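Local structure of cyclopenase asqI (5YY3) at residues Asp511-Gln516 with Lys525-Thr530. The protein is a zinc-dependent cyclopenase that converts 4'-methoxycyclopenin into 4'-methoxyviridicatin, with loss of methyl isocyanate, in aspoquinolone biosynthesis. Numbering follows the deposited sequence.
Sequences DRATVQ and KVRLDT
R527 grips the carboxylate of D511 side-on in a salt bridge, giving one nitrogen to each oxygen. NH2 of R527 reaches OD1 of D511 at 3.0 Å. This bond is nearly straight (171°), lies close to the guanidinium plane and uses the syn lone pair of OD1. NE of R527 meets OD2 of D511 at 2.9 Å, tilted out of both planes. The carboxylate and guanidinium planes are 32° apart. Bends at chi2 and chi3 fold the arginine chain back so that its NE edge faces the acid. The carboxylate is buried but richly bonded. OD1 also accepts from the backbone N of R512 (2.7 Å) and from S533 N, while OD2 accepts from W469 NE1. A water links OD2 of D511 to the carbonyl O of L528. This dense set of donors would probably favour the charged form of D511.

CB of A513 lies over one face of the guanidinium, toward its rim, 3.4 Å from R527 NE. Farther along, V515 and K525 run past each other in opposite directions. CG2 of V515 packs on CD of K525 at 3.6 Å, an aliphatic contact.

The two strands run roughly antiparallel, 148° between directions, but their axes come no closer than 9.4 Å. Within the hemocyanin Ig-like domain they meet through side chains, in a partly buried layer. Strand 508-517 pairs with strand 487-497, and strand 523-528 pairs with strand 461-475.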
# COMPACT_ATOMS: atom_id res chain seq x y z
N ASP A 511 13.05 11.48 -31.61
CA ASP A 511 13.76 11.40 -32.88
C ASP A 511 13.75 12.71 -33.64
O ASP A 511 12.87 13.56 -33.44
CB ASP A 511 13.16 10.31 -33.78
CG ASP A 511 14.20 9.68 -34.70
OD1 ASP A 511 15.34 10.19 -34.76
OD2 ASP A 511 13.86 8.68 -35.37
N ARG A 512 14.74 12.84 -34.51
CA ARG A 512 14.88 13.96 -35.44
C ARG A 512 15.48 13.40 -36.73
O ARG A 512 16.58 12.84 -36.69
CB ARG A 512 15.78 15.05 -34.87
CG ARG A 512 15.64 16.37 -35.58
CD ARG A 512 16.93 17.17 -35.53
NE ARG A 512 17.42 17.37 -34.17
CZ ARG A 512 18.67 17.14 -33.78
NH1 ARG A 512 19.56 16.69 -34.66
NH2 ARG A 512 19.02 17.36 -32.52
N ALA A 513 14.78 13.53 -37.85
CA ALA A 513 15.24 12.87 -39.06
C ALA A 513 15.00 13.68 -40.32
O ALA A 513 13.91 14.22 -40.55
CB ALA A 513 14.59 11.51 -39.20
N THR A 514 16.04 13.75 -41.14
CA THR A 514 15.97 14.44 -42.42
C THR A 514 15.21 13.60 -43.44
O THR A 514 15.39 12.39 -43.52
CB THR A 514 17.38 14.78 -42.94
OG1 THR A 514 17.95 15.79 -42.10
CG2 THR A 514 17.32 15.30 -44.36
N VAL A 515 14.33 14.23 -44.19
CA VAL A 515 13.68 13.54 -45.28
C VAL A 515 13.95 14.32 -46.56
O VAL A 515 13.93 15.55 -46.55
CB VAL A 515 12.17 13.40 -45.05
CG1 VAL A 515 11.50 12.81 -46.27
CG2 VAL A 515 11.94 12.51 -43.85
N GLN A 516 14.23 13.61 -47.64
CA GLN A 516 14.43 14.26 -48.92
C GLN A 516 13.37 13.78 -49.90
O GLN A 516 13.24 12.58 -50.15
CB GLN A 516 15.84 13.97 -49.45
CG GLN A 516 16.24 14.86 -50.61
CD GLN A 516 17.53 14.40 -51.27
OE1 GLN A 516 18.58 15.01 -51.08
NE2 GLN A 516 17.44 13.33 -52.08
N LYS A 525 7.95 7.61 -44.54
CA LYS A 525 9.27 7.53 -43.92
C LYS A 525 9.21 6.57 -42.74
O LYS A 525 8.30 6.68 -41.92
CB LYS A 525 9.75 8.90 -43.46
CG LYS A 525 11.13 8.88 -42.81
CD LYS A 525 12.22 8.93 -43.86
CE LYS A 525 13.62 9.08 -43.27
NZ LYS A 525 14.30 7.76 -43.24
N VAL A 526 10.14 5.63 -42.68
CA VAL A 526 10.24 4.73 -41.53
C VAL A 526 11.56 4.96 -40.76
O VAL A 526 12.64 5.05 -41.34
CB VAL A 526 10.16 3.25 -41.95
CG1 VAL A 526 10.06 2.34 -40.71
CG2 VAL A 526 8.97 3.03 -42.86
N ARG A 527 11.44 5.05 -39.43
CA ARG A 527 12.60 5.18 -38.55
C ARG A 527 12.63 4.08 -37.49
O ARG A 527 11.64 3.90 -36.77
CB ARG A 527 12.60 6.54 -37.86
CG ARG A 527 12.75 7.72 -38.78
CD ARG A 527 14.20 7.90 -39.15
NE ARG A 527 14.98 8.39 -38.02
CZ ARG A 527 16.31 8.40 -38.00
NH1 ARG A 527 16.98 7.93 -39.05
NH2 ARG A 527 16.97 8.88 -36.94
N LEU A 528 13.75 3.37 -37.38
CA LEU A 528 13.90 2.37 -36.31
C LEU A 528 14.26 3.06 -34.99
O LEU A 528 14.81 4.18 -34.99
CB LEU A 528 14.97 1.33 -36.66
CG LEU A 528 14.81 0.63 -38.03
CD1 LEU A 528 15.90 -0.42 -38.23
CD2 LEU A 528 13.42 0.02 -38.21
N ASP A 529 13.96 2.38 -33.88
CA ASP A 529 14.35 2.84 -32.54
C ASP A 529 15.87 3.05 -32.46
O ASP A 529 16.36 4.02 -31.86
CB ASP A 529 13.90 1.84 -31.46
CG ASP A 529 14.25 0.38 -31.78
OD1 ASP A 529 14.77 0.09 -32.88
OD2 ASP A 529 13.97 -0.50 -30.94
N THR A 530 16.59 2.12 -33.08
CA THR A 530 18.04 2.04 -32.92
C THR A 530 18.76 3.05 -33.81
O THR A 530 19.99 3.15 -33.75
CB THR A 530 18.54 0.60 -33.24
OG1 THR A 530 17.91 0.11 -34.43
CG2 THR A 530 18.20 -0.37 -32.09
O HOH W 1 13.76 6.29 -33.86